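PDB 4YAH: D-methionine-binding lipoprotein MetQ from Escherichia coli, which binds methionine and serves as the substrate-binding component of an ATP-driven D-methionine permease. Local coordinates for residues K51-K56 with V247-S252; Q132-N137 with P185-S190. One frame throughout, in Å; residues are numbered along the deposited sequence.

Contact 1. Residues K51-K56 with V247-S252; sequences KVAKDK and VQAYQS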
ATOM      1  N   LYS A  51      12.250 -12.883 -11.784  1.00 22.54           N
ATOM      2  CA  LYS A  51      13.482 -13.128 -12.508  1.00 25.90           C
ATOM      3  C   LYS A  51      14.553 -13.710 -11.592  1.00 27.23           C
ATOM      4  O   LYS A  51      15.210 -14.691 -11.948  1.00 27.82           O
ATOM      5  CB  LYS A  51      13.976 -11.830 -13.140  1.00 31.46           C
ATOM      6  CG  LYS A  51      15.258 -11.943 -13.938  1.00 38.28           C
ATOM      7  CD  LYS A  51      16.102 -10.683 -13.762  1.00 50.79           C
ATOM      8  CE  LYS A  51      17.451 -10.813 -14.436  1.00 62.54           C
ATOM      9  NZ  LYS A  51      18.333  -9.652 -14.153  1.00 69.66           N
ATOM     10  N   VAL A  52      14.741 -13.092 -10.425  1.00 24.31           N
ATOM     11  CA  VAL A  52      15.700 -13.596  -9.437  1.00 24.09           C
ATOM     12  C   VAL A  52      15.362 -15.034  -9.082  1.00 22.07           C
ATOM     13  O   VAL A  52      16.250 -15.879  -9.003  1.00 28.64           O
ATOM     14  CB  VAL A  52      15.722 -12.726  -8.153  1.00 25.29           C
ATOM     15  CG1 VAL A  52      16.596 -13.360  -7.052  1.00 24.46           C
ATOM     16  CG2 VAL A  52      16.236 -11.343  -8.467  1.00 25.83           C
ATOM     17  N   ALA A  53      14.080 -15.329  -8.892  1.00 21.20           N
ATOM     18  CA  ALA A  53      13.682 -16.679  -8.502  1.00 21.82           C
ATOM     19  C   ALA A  53      14.057 -17.685  -9.580  1.00 25.43           C
ATOM     20  O   ALA A  53      14.491 -18.803  -9.269  1.00 27.70           O
ATOM     21  CB  ALA A  53      12.205 -16.739  -8.218  1.00 19.00           C
ATOM     22  N   LYS A  54      13.886 -17.295 -10.846  1.00 23.70           N
ATOM     23  CA  LYS A  54      14.245 -18.160 -11.963  1.00 23.30           C
ATOM     24  C   LYS A  54      15.758 -18.346 -12.027  1.00 28.01           C
ATOM     25  O   LYS A  54      16.252 -19.471 -12.118  1.00 31.91           O
ATOM     26  CB  LYS A  54      13.721 -17.581 -13.281  1.00 29.75           C
ATOM     27  CG  LYS A  54      14.076 -18.424 -14.511  1.00 34.19           C
ATOM     28  CD  LYS A  54      13.306 -17.961 -15.750  1.00 50.57           C
ATOM     29  CE  LYS A  54      13.543 -16.483 -16.059  1.00 65.74           C
ATOM     30  NZ  LYS A  54      14.996 -16.148 -16.164  1.00 72.60           N
ATOM     31  N   ASP A  55      16.493 -17.243 -11.966  1.00 24.97           N
ATOM     32  CA  ASP A  55      17.949 -17.288 -12.066  1.00 30.97           C
ATOM     33  C   ASP A  55      18.609 -18.040 -10.912  1.00 38.34           C
ATOM     34  O   ASP A  55      19.546 -18.798 -11.125  1.00 35.11           O
ATOM     35  CB  ASP A  55      18.523 -15.872 -12.131  1.00 33.17           C
ATOM     36  CG  ASP A  55      18.147 -15.140 -13.416  1.00 39.20           C
ATOM     37  OD1 ASP A  55      17.596 -15.780 -14.342  1.00 48.72           O
ATOM     38  OD2 ASP A  55      18.413 -13.922 -13.494  1.00 53.72           O
ATOM     39  N   LYS A  56      18.121 -17.820  -9.696  1.00 27.72           N
ATOM     40  CA  LYS A  56      18.755 -18.369  -8.497  1.00 26.53           C
ATOM     41  C   LYS A  56      18.309 -19.801  -8.221  1.00 35.14           C
ATOM     42  O   LYS A  56      19.119 -20.622  -7.784  1.00 38.11           O
ATOM     43  CB  LYS A  56      18.448 -17.486  -7.290  1.00 33.26           C
ATOM     44  CG  LYS A  56      19.214 -17.833  -6.013  1.00 43.44           C
ATOM     45  CD  LYS A  56      19.772 -16.559  -5.369  1.00 57.87           C
ATOM     46  CE  LYS A  56      20.130 -16.752  -3.903  1.00 61.10           C
ATOM     47  NZ  LYS A  56      18.927 -16.659  -3.024  1.00 61.66           N
ATOM     48  N   VAL A 247      10.295 -15.652  -1.249  1.00 17.79           N
ATOM     49  CA  VAL A 247      10.622 -14.610  -0.279  1.00 16.29           C
ATOM     50  C   VAL A 247      12.080 -14.218  -0.435  1.00 17.54           C
ATOM     51  O   VAL A 247      12.410 -13.035  -0.437  1.00 18.10           O
ATOM     52  CB  VAL A 247      10.330 -15.071   1.161  1.00 16.40           C
ATOM     53  CG1 VAL A 247      10.930 -14.120   2.200  1.00 18.98           C
ATOM     54  CG2 VAL A 247       8.821 -15.208   1.366  1.00 16.84           C
ATOM     55  N   GLN A 248      12.961 -15.201  -0.570  1.00 17.25           N
ATOM     56  CA  GLN A 248      14.383 -14.903  -0.696  1.00 19.60           C
ATOM     57  C   GLN A 248      14.675 -14.145  -1.993  1.00 23.76           C
ATOM     58  O   GLN A 248      15.548 -13.271  -2.024  1.00 21.68           O
ATOM     59  CB  GLN A 248      15.214 -16.194  -0.611  1.00 21.53           C
ATOM     60  CG  GLN A 248      15.403 -16.652   0.839  1.00 39.17           C
ATOM     61  CD  GLN A 248      15.958 -18.065   0.988  1.00 51.12           C
ATOM     62  OE1 GLN A 248      17.172 -18.259   1.098  1.00 43.80           O
ATOM     63  NE2 GLN A 248      15.066 -19.052   1.036  1.00 37.99           N
ATOM     64  N   ALA A 249      13.920 -14.453  -3.043  1.00 18.81           N
ATOM     65  CA  ALA A 249      14.093 -13.788  -4.330  1.00 21.23           C
ATOM     66  C   ALA A 249      13.648 -12.330  -4.246  1.00 25.41           C
ATOM     67  O   ALA A 249      14.306 -11.428  -4.766  1.00 20.82           O
ATOM     68  CB  ALA A 249      13.314 -14.525  -5.406  1.00 17.93           C
ATOM     69  N   TYR A 250      12.528 -12.102  -3.586  1.00 17.61           N
ATOM     70  CA  TYR A 250      11.999 -10.748  -3.458  1.00 17.42           C
ATOM     71  C   TYR A 250      12.919  -9.889  -2.578  1.00 20.36           C
ATOM     72  O   TYR A 250      13.170  -8.707  -2.860  1.00 20.89           O
ATOM     73  CB  TYR A 250      10.596 -10.809  -2.878  1.00 16.73           C
ATOM     74  CG  TYR A 250       9.710  -9.614  -3.209  1.00 20.58           C
ATOM     75  CD1 TYR A 250       8.610  -9.764  -4.032  1.00 19.87           C
ATOM     76  CD2 TYR A 250       9.968  -8.357  -2.695  1.00 20.80           C
ATOM     77  CE1 TYR A 250       7.782  -8.699  -4.338  1.00 19.89           C
ATOM     78  CE2 TYR A 250       9.138  -7.279  -2.999  1.00 23.92           C
ATOM     79  CZ  TYR A 250       8.058  -7.462  -3.830  1.00 22.57           C
ATOM     80  OH  TYR A 250       7.221  -6.408  -4.154  1.00 24.56           O
ATOM     81  N   GLN A 251      13.398 -10.481  -1.486  1.00 17.81           N
ATOM     82  CA  GLN A 251      14.279  -9.790  -0.557  1.00 20.35           C
ATOM     83  C   GLN A 251      15.726  -9.809  -1.063  1.00 26.20           C
ATOM     84  O   GLN A 251      16.616 -10.407  -0.439  1.00 22.26           O
ATOM     85  CB  GLN A 251      14.181 -10.437   0.824  1.00 20.01           C
ATOM     86  CG  GLN A 251      12.778 -10.434   1.381  1.00 16.17           C
ATOM     87  CD  GLN A 251      12.708 -11.033   2.780  1.00 18.32           C
ATOM     88  OE1 GLN A 251      13.571 -11.826   3.174  1.00 16.99           O
ATOM     89  NE2 GLN A 251      11.677 -10.658   3.537  1.00 16.65           N
ATOM     90  N   SER A 252      15.947  -9.153  -2.199  1.00 22.64           N
ATOM     91  CA  SER A 252      17.253  -9.162  -2.849  1.00 23.88           C
ATOM     92  C   SER A 252      17.646  -7.760  -3.256  1.00 25.17           C
ATOM     93  O   SER A 252      16.788  -6.902  -3.429  1.00 22.59           O
ATOM     94  CB  SER A 252      17.242 -10.082  -4.068  1.00 25.86           C
ATOM     95  OG  SER A 252      16.327  -9.634  -5.068  1.00 28.28           O
TER
HETATM   96  O   HOH W   1      18.036 -13.709  -3.432  1.00 39.41           O

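Contact 2. Residues Q132-N137 with P185-S190; sequences QVAVPN and PQLPRS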
ATOM      1  N   GLN A 132     -12.940  19.433  -0.483  1.00 20.11           N
ATOM      2  CA  GLN A 132     -13.000  17.980  -0.334  1.00 17.35           C
ATOM      3  C   GLN A 132     -11.599  17.391  -0.401  1.00 16.75           C
ATOM      4  O   GLN A 132     -10.789  17.746  -1.272  1.00 17.64           O
ATOM      5  CB  GLN A 132     -13.896  17.364  -1.396  1.00 18.11           C
ATOM      6  CG  GLN A 132     -15.368  17.726  -1.225  1.00 21.06           C
ATOM      7  CD  GLN A 132     -16.235  17.114  -2.293  1.00 28.11           C
ATOM      8  OE1 GLN A 132     -15.875  16.099  -2.884  1.00 31.86           O
ATOM      9  NE2 GLN A 132     -17.374  17.740  -2.562  1.00 31.71           N
ATOM     10  N   VAL A 133     -11.327  16.479   0.525  1.00 17.61           N
ATOM     11  CA  VAL A 133     -10.047  15.805   0.610  1.00 16.00           C
ATOM     12  C   VAL A 133     -10.328  14.316   0.521  1.00 16.52           C
ATOM     13  O   VAL A 133     -11.041  13.785   1.362  1.00 18.85           O
ATOM     14  CB  VAL A 133      -9.310  16.136   1.921  1.00 17.33           C
ATOM     15  CG1 VAL A 133      -8.012  15.351   2.015  1.00 16.61           C
ATOM     16  CG2 VAL A 133      -9.057  17.646   1.997  1.00 19.08           C
ATOM     17  N   ALA A 134      -9.781  13.659  -0.498  1.00 16.15           N
ATOM     18  CA  ALA A 134     -10.057  12.243  -0.724  1.00 15.96           C
ATOM     19  C   ALA A 134      -9.040  11.383   0.013  1.00 14.54           C
ATOM     20  O   ALA A 134      -7.839  11.695   0.019  1.00 16.44           O
ATOM     21  CB  ALA A 134     -10.056  11.926  -2.212  1.00 16.99           C
ATOM     22  N   VAL A 135      -9.532  10.307   0.622  1.00 16.06           N
ATOM     23  CA  VAL A 135      -8.697   9.344   1.307  1.00 17.44           C
ATOM     24  C   VAL A 135      -9.215   7.927   1.048  1.00 19.16           C
ATOM     25  O   VAL A 135     -10.388   7.732   0.720  1.00 17.41           O
ATOM     26  CB  VAL A 135      -8.669   9.590   2.821  1.00 16.75           C
ATOM     27  CG1 VAL A 135      -8.125  10.984   3.135  1.00 16.78           C
ATOM     28  CG2 VAL A 135     -10.068   9.426   3.403  1.00 18.34           C
ATOM     29  N   PRO A 136      -8.347   6.922   1.211  1.00 16.04           N
ATOM     30  CA  PRO A 136      -8.823   5.533   1.112  1.00 16.73           C
ATOM     31  C   PRO A 136      -9.912   5.211   2.125  1.00 19.47           C
ATOM     32  O   PRO A 136      -9.878   5.756   3.230  1.00 18.16           O
ATOM     33  CB  PRO A 136      -7.574   4.699   1.403  1.00 22.10           C
ATOM     34  CG  PRO A 136      -6.421   5.626   1.457  1.00 24.48           C
ATOM     35  CD  PRO A 136      -6.929   7.019   1.583  1.00 19.15           C
ATOM     36  N   ASN A 137     -10.829   4.301   1.793  1.00 18.16           N
ATOM     37  CA  ASN A 137     -11.961   4.030   2.685  1.00 16.45           C
ATOM     38  C   ASN A 137     -11.874   2.742   3.509  1.00 17.83           C
ATOM     39  O   ASN A 137     -12.792   2.436   4.261  1.00 23.92           O
ATOM     40  CB  ASN A 137     -13.254   4.023   1.878  1.00 19.92           C
ATOM     41  CG  ASN A 137     -13.366   2.837   0.933  1.00 22.93           C
ATOM     42  OD1 ASN A 137     -12.454   2.017   0.795  1.00 21.15           O
ATOM     43  ND2 ASN A 137     -14.502   2.755   0.263  1.00 24.60           N
ATOM     44  N   PRO A 185      -8.245   2.174  -5.193  1.00 17.63           N
ATOM     45  CA  PRO A 185      -7.854   2.307  -6.604  1.00 17.53           C
ATOM     46  C   PRO A 185      -8.479   3.494  -7.320  1.00 17.81           C
ATOM     47  O   PRO A 185      -8.036   3.816  -8.411  1.00 17.92           O
ATOM     48  CB  PRO A 185      -8.362   1.003  -7.247  1.00 20.55           C
ATOM     49  CG  PRO A 185      -8.608   0.074  -6.106  1.00 21.21           C
ATOM     50  CD  PRO A 185      -9.002   0.939  -4.953  1.00 17.41           C
ATOM     51  N   GLN A 186      -9.493   4.111  -6.719  1.00 15.95           N
ATOM     52  CA  GLN A 186     -10.176   5.243  -7.329  1.00 16.88           C
ATOM     53  C   GLN A 186      -9.475   6.542  -7.012  1.00 16.92           C
ATOM     54  O   GLN A 186      -9.834   7.577  -7.575  1.00 16.84           O
ATOM     55  CB  GLN A 186     -11.624   5.321  -6.848  1.00 18.19           C
ATOM     56  CG  GLN A 186     -12.441   4.093  -7.203  1.00 21.30           C
ATOM     57  CD  GLN A 186     -12.647   3.961  -8.699  1.00 36.56           C
ATOM     58  OE1 GLN A 186     -13.228   4.847  -9.332  1.00 35.40           O
ATOM     59  NE2 GLN A 186     -12.151   2.869  -9.279  1.00 34.11           N
ATOM     60  N   LEU A 187      -8.490   6.507  -6.122  1.00 15.31           N
ATOM     61  CA  LEU A 187      -7.918   7.774  -5.646  1.00 13.19           C
ATOM     62  C   LEU A 187      -7.164   8.544  -6.763  1.00 16.10           C
ATOM     63  O   LEU A 187      -7.300   9.756  -6.862  1.00 14.82           O
ATOM     64  CB  LEU A 187      -7.026   7.521  -4.435  1.00 14.68           C
ATOM     65  CG  LEU A 187      -7.808   7.414  -3.117  1.00 18.30           C
ATOM     66  CD1 LEU A 187      -8.259   8.816  -2.686  1.00 19.52           C
ATOM     67  CD2 LEU A 187      -8.990   6.511  -3.202  1.00 39.77           C
ATOM     68  N   PRO A 188      -6.421   7.856  -7.650  1.00 16.07           N
ATOM     69  CA  PRO A 188      -5.783   8.644  -8.728  1.00 14.27           C
ATOM     70  C   PRO A 188      -6.774   9.438  -9.600  1.00 14.88           C
ATOM     71  O   PRO A 188      -6.563  10.636  -9.860  1.00 15.57           O
ATOM     72  CB  PRO A 188      -5.060   7.576  -9.553  1.00 18.06           C
ATOM     73  CG  PRO A 188      -4.705   6.541  -8.513  1.00 16.97           C
ATOM     74  CD  PRO A 188      -5.924   6.469  -7.636  1.00 17.31           C
ATOM     75  N   ARG A 189      -7.860   8.815 -10.036  1.00 14.83           N
ATOM     76  CA  ARG A 189      -8.801   9.527 -10.902  1.00 17.76           C
ATOM     77  C   ARG A 189      -9.556  10.610 -10.104  1.00 17.37           C
ATOM     78  O   ARG A 189     -10.073  11.569 -10.690  1.00 15.65           O
ATOM     79  CB  ARG A 189      -9.791   8.577 -11.565  1.00 16.64           C
ATOM     80  CG  ARG A 189     -10.800   7.953 -10.636  1.00 18.92           C
ATOM     81  CD  ARG A 189     -11.692   6.972 -11.385  1.00 20.21           C
ATOM     82  NE  ARG A 189     -11.008   5.720 -11.675  1.00 19.53           N
ATOM     83  CZ  ARG A 189     -11.556   4.717 -12.355  1.00 26.72           C
ATOM     84  NH1 ARG A 189     -12.796   4.817 -12.827  1.00 24.43           N
ATOM     85  NH2 ARG A 189     -10.858   3.616 -12.572  1.00 30.08           N
ATOM     86  N   SER A 190      -9.605  10.470  -8.780  1.00 14.98           N
ATOM     87  CA  SER A 190     -10.329  11.440  -7.940  1.00 16.27           C
ATOM     88  C   SER A 190      -9.708  12.841  -8.046  1.00 16.89           C
ATOM     89  O   SER A 190     -10.377  13.867  -7.827  1.00 17.31           O
ATOM     90  CB  SER A 190     -10.364  10.981  -6.465  1.00 17.29           C
ATOM     91  OG  SER A 190      -9.173  11.314  -5.771  1.00 16.53           O
TER

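Contact 1. Residues K51-K56 with V247-S252
A249 sets its methyl against A53 and V52, and the two helices come close enough for the CA atoms of A53 and A249 to lie 5.1 Å apart. Such an approach is what small side chains at a helix crossing allow. The methyl of A249 is directed at the other helix, and its CB rests 3.7 Å from the CB of A53 while also touching that residue's backbone N. V52 flanks this pair with both of its branches. CG1, anti to the backbone N (chi1 173°), lies 3.7 Å from the CA of A249, whereas CG2 meets the OG of S252 at 3.8 Å. With an alanine here in place of V52 both branches are gone, which would probably open a gap over the CA of A249 and take away the methyl that lies against S252 OG. That hydroxyl is itself fixed: S252 OG donates to A249 O at 2.7 Å, with a C=O...donor angle of 158° and the donor tilted 21° from the carbonyl plane. It also receives a weak bond from V255 N, as the N-cap of the next helix. No direct hydrogen bond joins the segments, but at the exposed end of the contact one water bridges them, accepting from K56 NZ at 3.1 Å and donating to Q248 O at 2.9 Å. Helix 41-57 is also tied to helix 253-262 by the salt bridge of K51 with E254. Y250, whose side chain points away from 51-56, reaches V45 and A49, and together with V247 packs helix 241-250 onto strands 103-111 and 229-234 of the six-stranded sheet.

Contact 2. Residues Q132-N137 with P185-S190
L187 lays its CD1 methyl over one face of the peptide group that joins A134 to V135, 3.8 Å from V135 N, and the same methyl presses on A134 CB at 3.6 Å. The other flat group, the guanidinium of R189, belongs to the outer side of the turn, where Q186 OE1 lies over one face, 3.1 Å from the plane and nearer its margin than its middle. With CG of L187 anti to the carbonyl carbon (chi1 -82°), the leucine's branched end is carried to the strand. A134 CB also meets S190 OG at 3.7 Å, so one small methyl is touched by both a leucine and a serine. Topologically this is a beta-alpha-beta crossover: the weakly bonded helical turn 187-190 links strands 178-182 and 196-201, which run parallel on either side of strand 132-136, and it packs across that middle strand. L187 and S190 both touch L182, and they reach I201 and A199 respectively. V135 points away from the turn, to L142 and S145 of helix 139-151. Buried among these apolar groups, the S190 hydroxyl turns back on its own helical turn and donates to L187 O at 2.7 Å, in the carbonyl plane and on a lone pair.

Alanine serves the two contacts differently: in contact 1 it lets two helices approach, while in contact 2 a leucine bridges helical turn and strand, with an alanine as its seat. Contact 1 lies among helices packed on the six-stranded sheet; contact 2 includes a strand of the five-stranded sheet. They thus fall in the two lobes of the periplasmic-binding-protein fold, 34 Å apart between centres and about 17 Å between nearest atoms, with methionine bound between the lobes. The chain makes the whole of contact 2 between the two halves of contact 1. Contact 2 approaches the ligand: the side chain of P136 is about 8 Å from it and touches N141 and N202, both of which line the pocket.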